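PDB 5IG9: ATP grasp ligase from Microcystis aeruginosa MRC, which probably uses ATP to activate a carboxylate and join it to a nucleophile, as ATP-grasp ligases do. Local coordinates for residues L113-L127 with L269-D281. Residues are numbered along the deposited sequence; the frame is centred on the assembly and turned at random.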
ATOM      1  N   LEU A 113      16.490   0.170   2.005  1.00 41.50           N
ATOM      2  CA  LEU A 113      16.453   1.564   1.579  1.00 40.29           C
ATOM      3  C   LEU A 113      15.386   1.778   0.507  1.00 40.07           C
ATOM      4  O   LEU A 113      15.687   1.733  -0.686  1.00 37.07           O
ATOM      5  CB  LEU A 113      17.819   2.004   1.048  1.00 40.97           C
ATOM      6  CG  LEU A 113      18.000   3.480   0.685  1.00 41.26           C
ATOM      7  CD1 LEU A 113      18.302   4.304   1.925  1.00 40.97           C
ATOM      8  CD2 LEU A 113      19.084   3.650  -0.363  1.00 40.97           C
ATOM      9  N   ASP A 114      14.139   1.996   0.924  1.00 42.85           N
ATOM     10  CA  ASP A 114      13.745   1.984   2.329  1.00 42.37           C
ATOM     11  C   ASP A 114      12.796   0.818   2.595  1.00 39.82           C
ATOM     12  O   ASP A 114      12.312   0.196   1.649  1.00 40.62           O
ATOM     13  CB  ASP A 114      13.082   3.311   2.707  1.00 43.88           C
ATOM     14  CG  ASP A 114      14.082   4.434   2.866  1.00 45.50           C
ATOM     15  OD1 ASP A 114      14.865   4.394   3.839  1.00 48.89           O
ATOM     16  OD2 ASP A 114      14.080   5.359   2.025  1.00 52.26           O
ATOM     17  N   PRO A 115      12.540   0.503   3.866  1.00 40.07           N
ATOM     18  CA  PRO A 115      11.566  -0.551   4.170  1.00 40.90           C
ATOM     19  C   PRO A 115      10.199  -0.248   3.577  1.00 40.69           C
ATOM     20  O   PRO A 115       9.784   0.906   3.464  1.00 43.51           O
ATOM     21  CB  PRO A 115      11.521  -0.559   5.700  1.00 41.15           C
ATOM     22  CG  PRO A 115      12.863  -0.086   6.103  1.00 41.06           C
ATOM     23  CD  PRO A 115      13.265   0.935   5.076  1.00 41.23           C
ATOM     24  N   ILE A 116       9.494  -1.316   3.202  1.00 41.76           N
ATOM     25  CA  ILE A 116       8.187  -1.159   2.574  1.00 44.57           C
ATOM     26  C   ILE A 116       7.213  -0.466   3.517  1.00 44.85           C
ATOM     27  O   ILE A 116       6.444   0.410   3.101  1.00 42.64           O
ATOM     28  CB  ILE A 116       7.651  -2.524   2.107  1.00 44.18           C
ATOM     29  CG1 ILE A 116       8.506  -3.060   0.961  1.00 47.25           C
ATOM     30  CG2 ILE A 116       6.205  -2.409   1.680  1.00 45.67           C
ATOM     31  CD1 ILE A 116       7.960  -4.320   0.340  1.00 51.13           C
ATOM     32  N   ALA A 117       7.231  -0.835   4.799  1.00 44.73           N
ATOM     33  CA  ALA A 117       6.282  -0.245   5.737  1.00 40.60           C
ATOM     34  C   ALA A 117       6.500   1.254   5.885  1.00 42.41           C
ATOM     35  O   ALA A 117       5.546   2.000   6.137  1.00 45.85           O
ATOM     36  CB  ALA A 117       6.377  -0.941   7.094  1.00 39.19           C
ATOM     37  N   LYS A 118       7.740   1.716   5.713  1.00 40.94           N
ATOM     38  CA  LYS A 118       8.022   3.142   5.786  1.00 42.42           C
ATOM     39  C   LYS A 118       7.604   3.858   4.507  1.00 42.47           C
ATOM     40  O   LYS A 118       7.034   4.954   4.567  1.00 43.48           O
ATOM     41  CB  LYS A 118       9.508   3.364   6.063  1.00 42.92           C
ATOM     42  CG  LYS A 118      10.023   2.578   7.255  1.00 44.11           C
ATOM     43  CD  LYS A 118       9.179   2.840   8.495  1.00 46.18           C
ATOM     44  CE  LYS A 118       9.736   2.101   9.700  1.00 50.80           C
ATOM     45  NZ  LYS A 118       8.982   2.387  10.954  1.00 52.77           N
ATOM     46  N   VAL A 119       7.885   3.261   3.345  1.00 42.50           N
ATOM     47  CA  VAL A 119       7.477   3.873   2.083  1.00 39.46           C
ATOM     48  C   VAL A 119       5.959   3.924   1.986  1.00 39.86           C
ATOM     49  O   VAL A 119       5.383   4.934   1.561  1.00 39.10           O
ATOM     50  CB  VAL A 119       8.100   3.116   0.896  1.00 40.13           C
ATOM     51  CG1 VAL A 119       7.604   3.687  -0.427  1.00 39.35           C
ATOM     52  CG2 VAL A 119       9.615   3.179   0.970  1.00 40.25           C
ATOM     53  N   ASP A 120       5.285   2.847   2.400  1.00 40.67           N
ATOM     54  CA  ASP A 120       3.826   2.822   2.372  1.00 39.85           C
ATOM     55  C   ASP A 120       3.229   3.906   3.261  1.00 43.28           C
ATOM     56  O   ASP A 120       2.237   4.548   2.893  1.00 40.01           O
ATOM     57  CB  ASP A 120       3.317   1.446   2.796  1.00 39.83           C
ATOM     58  CG  ASP A 120       3.406   0.429   1.681  1.00 43.85           C
ATOM     59  OD1 ASP A 120       3.520   0.853   0.513  1.00 48.82           O
ATOM     60  OD2 ASP A 120       3.352  -0.787   1.963  1.00 49.44           O
ATOM     61  N   HIS A 121       3.822   4.127   4.435  1.00 42.19           N
ATOM     62  CA  HIS A 121       3.302   5.118   5.370  1.00 40.88           C
ATOM     63  C   HIS A 121       3.642   6.540   4.947  1.00 44.21           C
ATOM     64  O   HIS A 121       2.901   7.474   5.273  1.00 44.89           O
ATOM     65  CB  HIS A 121       3.845   4.854   6.773  1.00 42.03           C
ATOM     66  CG  HIS A 121       3.163   5.654   7.837  1.00 42.60           C
ATOM     67  ND1 HIS A 121       3.839   6.516   8.673  1.00 43.54           N
ATOM     68  CD2 HIS A 121       1.859   5.728   8.195  1.00 44.73           C
ATOM     69  CE1 HIS A 121       2.981   7.082   9.504  1.00 44.10           C
ATOM     70  NE2 HIS A 121       1.773   6.620   9.235  1.00 44.34           N
ATOM     71  N   ALA A 122       4.757   6.728   4.246  1.00 48.12           N
ATOM     72  CA  ALA A 122       5.104   8.048   3.744  1.00 44.57           C
ATOM     73  C   ALA A 122       4.398   8.387   2.438  1.00 44.54           C
ATOM     74  O   ALA A 122       4.494   9.531   1.986  1.00 41.65           O
ATOM     75  CB  ALA A 122       6.618   8.159   3.559  1.00 44.55           C
ATOM     76  N   ASN A 123       3.688   7.434   1.828  1.00 41.01           N
ATOM     77  CA  ASN A 123       3.014   7.685   0.560  1.00 41.35           C
ATOM     78  C   ASN A 123       1.693   8.425   0.713  1.00 44.13           C
ATOM     79  O   ASN A 123       1.090   8.788  -0.302  1.00 44.71           O
ATOM     80  CB  ASN A 123       2.765   6.372  -0.188  1.00 39.06           C
ATOM     81  CG  ASN A 123       3.981   5.897  -0.957  1.00 37.68           C
ATOM     82  OD1 ASN A 123       4.878   6.682  -1.267  1.00 37.25           O
ATOM     83  ND2 ASN A 123       4.018   4.607  -1.271  1.00 39.60           N
ATOM     84  N   HIS A 124       1.224   8.645   1.940  1.00 41.20           N
ATOM     85  CA  HIS A 124      -0.001   9.407   2.177  1.00 39.23           C
ATOM     86  C   HIS A 124       0.350  10.886   2.128  1.00 37.20           C
ATOM     87  O   HIS A 124       0.907  11.437   3.079  1.00 37.33           O
ATOM     88  CB  HIS A 124      -0.625   9.022   3.513  1.00 41.01           C
ATOM     89  CG  HIS A 124      -0.987   7.573   3.611  1.00 44.12           C
ATOM     90  ND1 HIS A 124      -0.258   6.673   4.358  1.00 49.17           N
ATOM     91  CD2 HIS A 124      -1.990   6.865   3.042  1.00 46.70           C
ATOM     92  CE1 HIS A 124      -0.801   5.474   4.251  1.00 47.63           C
ATOM     93  NE2 HIS A 124      -1.851   5.562   3.456  1.00 46.48           N
ATOM     94  N   LYS A 125       0.023  11.537   1.009  1.00 39.02           N
ATOM     95  CA  LYS A 125       0.444  12.920   0.816  1.00 38.02           C
ATOM     96  C   LYS A 125      -0.255  13.865   1.784  1.00 36.44           C
ATOM     97  O   LYS A 125       0.305  14.906   2.144  1.00 39.08           O
ATOM     98  CB  LYS A 125       0.199  13.342  -0.633  1.00 37.19           C
ATOM     99  CG  LYS A 125       1.059  12.576  -1.631  1.00 41.17           C
ATOM    100  CD  LYS A 125       0.696  12.910  -3.066  1.00 45.73           C
ATOM    101  CE  LYS A 125       1.572  12.144  -4.047  1.00 52.34           C
ATOM    102  NZ  LYS A 125       1.197  12.402  -5.468  1.00 55.04           N
ATOM    103  N   GLN A 126      -1.467  13.521   2.224  1.00 39.47           N
ATOM    104  CA  GLN A 126      -2.121  14.317   3.256  1.00 41.04           C
ATOM    105  C   GLN A 126      -1.378  14.230   4.582  1.00 42.87           C
ATOM    106  O   GLN A 126      -1.331  15.212   5.333  1.00 44.64           O
ATOM    107  CB  GLN A 126      -3.570  13.867   3.433  1.00 40.27           C
ATOM    108  CG  GLN A 126      -4.358  14.721   4.409  1.00 43.75           C
ATOM    109  CD  GLN A 126      -5.722  14.139   4.724  1.00 47.78           C
ATOM    110  OE1 GLN A 126      -6.251  13.319   3.970  1.00 49.19           O
ATOM    111  NE2 GLN A 126      -6.295  14.553   5.848  1.00 44.32           N
ATOM    112  N   LEU A 127      -0.793  13.069   4.887  1.00 42.27           N
ATOM    113  CA  LEU A 127      -0.010  12.937   6.110  1.00 42.74           C
ATOM    114  C   LEU A 127       1.337  13.638   5.993  1.00 43.76           C
ATOM    115  O   LEU A 127       1.861  14.143   6.991  1.00 40.50           O
ATOM    116  CB  LEU A 127       0.185  11.460   6.447  1.00 40.74           C
ATOM    117  CG  LEU A 127       0.942  11.133   7.734  1.00 41.47           C
ATOM    118  CD1 LEU A 127       0.189  11.635   8.957  1.00 39.04           C
ATOM    119  CD2 LEU A 127       1.180   9.639   7.821  1.00 43.54           C
ATOM    120  N   LEU A 269      11.551  15.336   9.388  1.00 45.84           N
ATOM    121  CA  LEU A 269      10.521  14.747   8.541  1.00 44.54           C
ATOM    122  C   LEU A 269      10.930  13.355   8.080  1.00 43.32           C
ATOM    123  O   LEU A 269      10.117  12.426   8.082  1.00 43.07           O
ATOM    124  CB  LEU A 269      10.246  15.659   7.346  1.00 45.08           C
ATOM    125  CG  LEU A 269       8.994  15.361   6.525  1.00 48.97           C
ATOM    126  CD1 LEU A 269       7.739  15.657   7.331  1.00 49.05           C
ATOM    127  CD2 LEU A 269       9.018  16.170   5.245  1.00 49.88           C
ATOM    128  N   MET A 270      12.194  13.191   7.686  1.00 46.86           N
ATOM    129  CA  MET A 270      12.695  11.870   7.322  1.00 47.65           C
ATOM    130  C   MET A 270      12.659  10.924   8.516  1.00 46.48           C
ATOM    131  O   MET A 270      12.271   9.758   8.388  1.00 45.05           O
ATOM    132  CB  MET A 270      14.121  11.983   6.777  1.00 47.60           C
ATOM    133  CG  MET A 270      14.264  12.916   5.588  1.00 48.99           C
ATOM    134  SD  MET A 270      13.635  12.226   4.049  1.00 49.77           S
ATOM    135  CE  MET A 270      14.808  10.901   3.785  1.00 51.64           C
ATOM    136  N   LYS A 271      13.053  11.416   9.694  1.00 48.68           N
ATOM    137  CA  LYS A 271      13.112  10.558  10.873  1.00 47.51           C
ATOM    138  C   LYS A 271      11.722  10.114  11.315  1.00 45.79           C
ATOM    139  O   LYS A 271      11.550   8.991  11.803  1.00 44.14           O
ATOM    140  CB  LYS A 271      13.833  11.279  12.011  1.00 51.87           C
ATOM    141  CG  LYS A 271      14.083  10.403  13.224  1.00 60.22           C
ATOM    142  CD  LYS A 271      14.849  11.134  14.315  1.00 68.77           C
ATOM    143  CE  LYS A 271      14.009  12.237  14.939  1.00 75.75           C
ATOM    144  NZ  LYS A 271      14.526  12.631  16.280  1.00 79.94           N
ATOM    145  N   TYR A 272      10.717  10.979  11.157  1.00 42.36           N
ATOM    146  CA  TYR A 272       9.362  10.596  11.537  1.00 42.32           C
ATOM    147  C   TYR A 272       8.876   9.416  10.705  1.00 43.46           C
ATOM    148  O   TYR A 272       8.346   8.436  11.242  1.00 43.33           O
ATOM    149  CB  TYR A 272       8.408  11.784  11.393  1.00 43.84           C
ATOM    150  CG  TYR A 272       6.960  11.394  11.588  1.00 45.77           C
ATOM    151  CD1 TYR A 272       6.415  11.290  12.860  1.00 45.71           C
ATOM    152  CD2 TYR A 272       6.144  11.109  10.499  1.00 47.47           C
ATOM    153  CE1 TYR A 272       5.094  10.922  13.043  1.00 45.24           C
ATOM    154  CE2 TYR A 272       4.828  10.739  10.672  1.00 45.59           C
ATOM    155  CZ  TYR A 272       4.306  10.647  11.943  1.00 44.31           C
ATOM    156  OH  TYR A 272       2.989  10.279  12.108  1.00 47.92           O
ATOM    157  N   PHE A 273       9.050   9.492   9.387  1.00 46.63           N
ATOM    158  CA  PHE A 273       8.601   8.423   8.506  1.00 45.01           C
ATOM    159  C   PHE A 273       9.562   7.241   8.462  1.00 46.22           C
ATOM    160  O   PHE A 273       9.200   6.198   7.909  1.00 54.16           O
ATOM    161  CB  PHE A 273       8.380   8.964   7.090  1.00 43.80           C
ATOM    162  CG  PHE A 273       7.181   9.858   6.969  1.00 43.22           C
ATOM    163  CD1 PHE A 273       5.903   9.340   7.098  1.00 42.61           C
ATOM    164  CD2 PHE A 273       7.329  11.214   6.731  1.00 44.16           C
ATOM    165  CE1 PHE A 273       4.796  10.158   6.991  1.00 41.71           C
ATOM    166  CE2 PHE A 273       6.224  12.037   6.622  1.00 42.18           C
ATOM    167  CZ  PHE A 273       4.958  11.507   6.753  1.00 41.51           C
ATOM    168  N   GLY A 274      10.758   7.377   9.033  1.00 48.77           N
ATOM    169  CA  GLY A 274      11.730   6.300   9.031  1.00 48.76           C
ATOM    170  C   GLY A 274      12.472   6.112   7.729  1.00 50.63           C
ATOM    171  O   GLY A 274      12.856   4.984   7.400  1.00 51.03           O
ATOM    172  N   LEU A 275      12.693   7.181   6.975  1.00 45.33           N
ATOM    173  CA  LEU A 275      13.311   7.080   5.664  1.00 45.01           C
ATOM    174  C   LEU A 275      14.788   7.440   5.726  1.00 41.63           C
ATOM    175  O   LEU A 275      15.206   8.308   6.496  1.00 47.27           O
ATOM    176  CB  LEU A 275      12.604   7.990   4.658  1.00 46.45           C
ATOM    177  CG  LEU A 275      11.141   7.664   4.359  1.00 48.72           C
ATOM    178  CD1 LEU A 275      10.589   8.605   3.300  1.00 49.03           C
ATOM    179  CD2 LEU A 275      10.985   6.216   3.926  1.00 48.16           C
ATOM    180  N   ASN A 276      15.580   6.753   4.902  1.00 44.43           N
ATOM    181  CA  ASN A 276      16.961   7.141   4.653  1.00 44.16           C
ATOM    182  C   ASN A 276      17.189   7.598   3.218  1.00 44.90           C
ATOM    183  O   ASN A 276      18.330   7.899   2.853  1.00 41.70           O
ATOM    184  CB  ASN A 276      17.918   5.992   5.002  1.00 43.52           C
ATOM    185  CG  ASN A 276      18.168   5.875   6.497  1.00 43.62           C
ATOM    186  OD1 ASN A 276      18.634   6.819   7.137  1.00 42.59           O
ATOM    187  ND2 ASN A 276      17.853   4.714   7.060  1.00 42.96           N
ATOM    188  N   TYR A 277      16.142   7.654   2.396  1.00 41.97           N
ATOM    189  CA  TYR A 277      16.189   8.307   1.096  1.00 39.89           C
ATOM    190  C   TYR A 277      14.879   9.045   0.879  1.00 39.34           C
ATOM    191  O   TYR A 277      13.820   8.598   1.325  1.00 39.58           O
ATOM    192  CB  TYR A 277      16.424   7.320  -0.058  1.00 39.78           C
ATOM    193  CG  TYR A 277      16.306   7.962  -1.426  1.00 41.38           C
ATOM    194  CD1 TYR A 277      17.396   8.593  -2.014  1.00 41.27           C
ATOM    195  CD2 TYR A 277      15.102   7.952  -2.123  1.00 40.26           C
ATOM    196  CE1 TYR A 277      17.291   9.190  -3.258  1.00 43.09           C
ATOM    197  CE2 TYR A 277      14.988   8.546  -3.367  1.00 39.36           C
ATOM    198  CZ  TYR A 277      16.086   9.163  -3.929  1.00 40.74           C
ATOM    199  OH  TYR A 277      15.981   9.754  -5.166  1.00 40.00           O
ATOM    200  N   GLY A 278      14.959  10.182   0.191  1.00 38.50           N
ATOM    201  CA  GLY A 278      13.769  10.951  -0.116  1.00 38.24           C
ATOM    202  C   GLY A 278      14.012  12.083  -1.091  1.00 39.02           C
ATOM    203  O   GLY A 278      15.015  12.794  -0.988  1.00 40.14           O
ATOM    204  N   ALA A 279      13.105  12.258  -2.047  1.00 39.88           N
ATOM    205  CA  ALA A 279      13.148  13.390  -2.964  1.00 41.45           C
ATOM    206  C   ALA A 279      12.072  14.380  -2.536  1.00 41.88           C
ATOM    207  O   ALA A 279      10.876  14.087  -2.627  1.00 41.48           O
ATOM    208  CB  ALA A 279      12.947  12.942  -4.409  1.00 43.48           C
ATOM    209  N   ILE A 280      12.504  15.547  -2.061  1.00 42.02           N
ATOM    210  CA  ILE A 280      11.624  16.551  -1.478  1.00 40.42           C
ATOM    211  C   ILE A 280      11.508  17.725  -2.435  1.00 38.27           C
ATOM    212  O   ILE A 280      12.508  18.181  -3.002  1.00 38.59           O
ATOM    213  CB  ILE A 280      12.135  17.018  -0.103  1.00 41.01           C
ATOM    214  CG1 ILE A 280      12.291  15.820   0.832  1.00 41.86           C
ATOM    215  CG2 ILE A 280      11.200  18.067   0.493  1.00 40.07           C
ATOM    216  CD1 ILE A 280      12.721  16.194   2.225  1.00 44.25           C
ATOM    217  N   ASP A 281      10.286  18.213  -2.606  1.00 36.57           N
ATOM    218  CA  ASP A 281       9.995  19.363  -3.447  1.00 37.90           C
ATOM    219  C   ASP A 281       9.626  20.543  -2.560  1.00 39.77           C
ATOM    220  O   ASP A 281       8.746  20.427  -1.700  1.00 39.20           O
ATOM    221  CB  ASP A 281       8.857  19.056  -4.422  1.00 38.47           C
ATOM    222  CG  ASP A 281       9.279  18.107  -5.524  1.00 39.93           C
ATOM    223  OD1 ASP A 281      10.486  18.068  -5.824  1.00 42.53           O
ATOM    224  OD2 ASP A 281       8.409  17.415  -6.094  1.00 45.32           O
TER
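The carboxylate of Asp114 grips two successive backbone amides at the start of strand 277-284. Asp114 OD1 takes the N-H of Asn276 at 2.7 Å on its syn side, nearly straight (167°) though tilted out of the carboxylate plane; OD2 receives a weak, bent bond from Tyr277 N. With an alanine in place of Asp114, both amides would probably lose this acceptor and the turn into the strand would be less firmly fixed. Van der Waals packing flanks this grip: Leu113 CD1 lies 3.5 Å from Asn276 CB, and Leu275 CD2 rests against the Asp114 carboxylate, 3.7 Å from Asp114 CG. The turn itself follows a Schellman motif, Gly274 at positive phi ending helix 260-273. The contact joins edge strand 111-113 of the parallel sheet in the pre-ATP-grasp domain, and the helices after it, to the five-stranded antiparallel sheet that contains strand 277-284. Lys118 lays its methylenes over that helix end, CB 3.4 Å from Phe273 O. Phe273, CG anti to its carbonyl carbon (chi1 -71°), thereby swings its ring under Ala122 CB, an off-centre CH-pi contact 4.2 Å from the centroid. Leu127 CD2 meets the ring edge, 3.7 Å from Phe273 CE1, and the His121 ring sits obliquely beside it, planes at 59°.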